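PDB 2O62: hypothetical protein from Nostoc punctiforme, which is of unknown function but belongs to the DUF3598 family and has two beta-sheet domains probably related to the calycins. Local coordinates for residues V15-F20 with S34-L39. Numbering follows the deposited sequence. Where two conformers were deposited one is given.
Sequences VWEGSF and SSRLCL
Trp16 and Gly18 pair with Leu37 and Ser35 in an antiparallel beta hairpin, whose strands 14-23 and 29-42 are neighbours in the N-terminal, probably calycin-related sheet. Each couple exchanges two backbone bonds; Trp16 N to Leu37 O, at 2.8 Å, is almost straight (177°). The large side chains of Trp16 and Leu37 suit their buried face, Trp16 CB lying 4.4 Å from Leu37 CB, with Leu127 against the indole and Arg106 against the leucine. Gly18 adopts backbone angles at which any CB would press on the preceding carbonyl oxygen, and the small Ser35 sits across from it. A chi1 of 66° turns Ser35 OG toward strand 14-23, where it donates to a water 2.7 Å away that in turn donates to Trp16 O. Phe20 brings its ring edge to the same serine, CD1 being 3.5 Å from OG, while Leu52 and Ile123 also touch the ring. Replacing Phe20 by an alanine is likely to open a gap beside these three residues. On the more exposed face of Val15, Glu17, Arg36 and Cys38, charged chains fit: in one of their two conformers, Glu17 OE2 and Arg36 NH1 form a salt bridge (2.7 Å, a weak hydrogen bond), carboxylate and guanidinium planes 81° apart. Over this guanidinium's rim lies Val15 CG1, 3.5 Å from Arg36 CZ.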
loop_
_atom_site.group_PDB
_atom_site.type_symbol
_atom_site.label_atom_id
_atom_site.label_comp_id
_atom_site.label_asym_id
_atom_site.label_seq_id
_atom_site.Cartn_x
_atom_site.Cartn_y
_atom_site.Cartn_z
ATOM N N VAL A 15 8.452 14.364 -12.403
ATOM C CA VAL A 15 8.619 13.365 -13.441
ATOM C C VAL A 15 9.100 12.094 -12.743
ATOM O O VAL A 15 10.175 12.085 -12.176
ATOM C CB VAL A 15 9.617 13.804 -14.507
ATOM C CG1 VAL A 15 9.788 12.743 -15.557
ATOM C CG2 VAL A 15 9.175 15.104 -15.145
ATOM N N TRP A 16 8.247 11.078 -12.733
ATOM C CA TRP A 16 8.489 9.852 -12.014
ATOM C C TRP A 16 8.857 8.803 -13.050
ATOM O O TRP A 16 8.040 8.420 -13.899
ATOM C CB TRP A 16 7.259 9.432 -11.210
ATOM C CG TRP A 16 6.890 10.385 -10.156
ATOM C CD1 TRP A 16 5.878 11.312 -10.199
ATOM C CD2 TRP A 16 7.545 10.567 -8.916
ATOM N NE1 TRP A 16 5.837 12.021 -9.021
ATOM C CE2 TRP A 16 6.853 11.600 -8.216
ATOM C CE3 TRP A 16 8.619 9.921 -8.289
ATOM C CZ2 TRP A 16 7.222 12.020 -6.945
ATOM C CZ3 TRP A 16 8.993 10.344 -7.023
ATOM C CH2 TRP A 16 8.289 11.377 -6.354
ATOM N N GLU A 17 10.090 8.303 -12.939
ATOM C CA GLU A 17 10.604 7.293 -13.838
ATOM C C GLU A 17 10.748 5.963 -13.115
ATOM O O GLU A 17 11.006 5.922 -11.930
ATOM C CB GLU A 17 11.961 7.721 -14.354
ATOM C CG GLU A 17 11.921 9.010 -15.146
ATOM C CD GLU A 17 13.108 9.129 -16.046
ATOM O OE1 GLU A 17 14.192 9.442 -15.506
ATOM O OE2 GLU A 17 12.959 8.895 -17.278
ATOM N N GLY A 18 10.558 4.872 -13.827
ATOM C CA GLY A 18 10.778 3.582 -13.236
ATOM C C GLY A 18 10.170 2.482 -14.049
ATOM O O GLY A 18 10.454 2.357 -15.228
ATOM N N SER A 19 9.354 1.667 -13.394
ATOM C CA SER A 19 8.582 0.643 -14.098
ATOM C C SER A 19 7.292 0.268 -13.430
ATOM O O SER A 19 7.106 0.555 -12.242
ATOM C CB SER A 19 9.404 -0.636 -14.244
ATOM O OG SER A 19 9.623 -1.266 -13.017
ATOM N N PHE A 20 6.456 -0.417 -14.212
ATOM C CA PHE A 20 5.253 -1.092 -13.732
ATOM C C PHE A 20 5.508 -2.570 -13.853
ATOM O O PHE A 20 5.725 -3.050 -14.952
ATOM C CB PHE A 20 4.064 -0.765 -14.634
ATOM C CG PHE A 20 3.472 0.623 -14.434
ATOM C CD1 PHE A 20 4.256 1.757 -14.511
ATOM C CD2 PHE A 20 2.107 0.805 -14.287
ATOM C CE1 PHE A 20 3.710 3.025 -14.357
ATOM C CE2 PHE A 20 1.562 2.097 -14.157
ATOM C CZ PHE A 20 2.354 3.177 -14.198
ATOM N N SER A 34 9.112 -0.497 -18.544
ATOM C CA SER A 34 9.668 0.765 -18.116
ATOM C C SER A 34 8.676 1.914 -18.359
ATOM O O SER A 34 7.859 1.917 -19.315
ATOM C CB SER A 34 11.055 1.011 -18.766
ATOM O OG SER A 34 10.912 1.319 -20.151
ATOM N N SER A 35 8.737 2.881 -17.459
ATOM C CA SER A 35 7.751 3.964 -17.414
ATOM C C SER A 35 8.345 5.344 -17.085
ATOM O O SER A 35 9.401 5.483 -16.436
ATOM C CB SER A 35 6.658 3.602 -16.414
ATOM O OG SER A 35 7.167 3.542 -15.096
ATOM N N ARG A 36 7.667 6.363 -17.631
ATOM C CA ARG A 36 7.907 7.764 -17.298
ATOM C C ARG A 36 6.522 8.385 -17.138
ATOM O O ARG A 36 5.692 8.307 -18.057
ATOM C CB ARG A 36 8.683 8.483 -18.411
ATOM C CG ARG A 36 9.256 9.837 -18.017
ATOM C CD ARG A 36 10.295 10.366 -19.042
ATOM N NE ARG A 36 10.637 11.779 -18.821
ATOM C CZ ARG A 36 11.817 12.258 -18.412
ATOM N NH1 ARG A 36 12.856 11.454 -18.158
ATOM N NH2 ARG A 36 11.959 13.569 -18.264
ATOM N N LEU A 37 6.274 8.965 -15.962
ATOM C CA LEU A 37 4.976 9.529 -15.599
ATOM C C LEU A 37 5.239 10.958 -15.224
ATOM O O LEU A 37 5.882 11.254 -14.227
ATOM C CB LEU A 37 4.343 8.772 -14.439
ATOM C CG LEU A 37 2.867 9.047 -14.097
ATOM C CD1 LEU A 37 2.360 7.888 -13.276
ATOM C CD2 LEU A 37 2.665 10.247 -13.339
ATOM N N CYS A 38 4.739 11.836 -16.055
ATOM C CA CYS A 38 4.865 13.264 -15.783
ATOM C C CYS A 38 3.548 13.796 -15.251
ATOM O O CYS A 38 2.502 13.630 -15.837
ATOM C CB CYS A 38 5.299 14.077 -17.000
ATOM S SG CYS A 38 5.417 15.871 -16.675
ATOM N N LEU A 39 3.628 14.408 -14.081
ATOM C CA LEU A 39 2.497 15.111 -13.484
ATOM C C LEU A 39 2.905 16.562 -13.429
ATOM O O LEU A 39 3.839 16.957 -12.719
ATOM C CB LEU A 39 2.165 14.642 -12.071
ATOM C CG LEU A 39 1.519 13.281 -11.863
ATOM C CD1 LEU A 39 1.457 12.948 -10.361
ATOM C CD2 LEU A 39 0.091 13.286 -12.456
HETATM O O HOH W 1 6.535 5.806 -13.826
#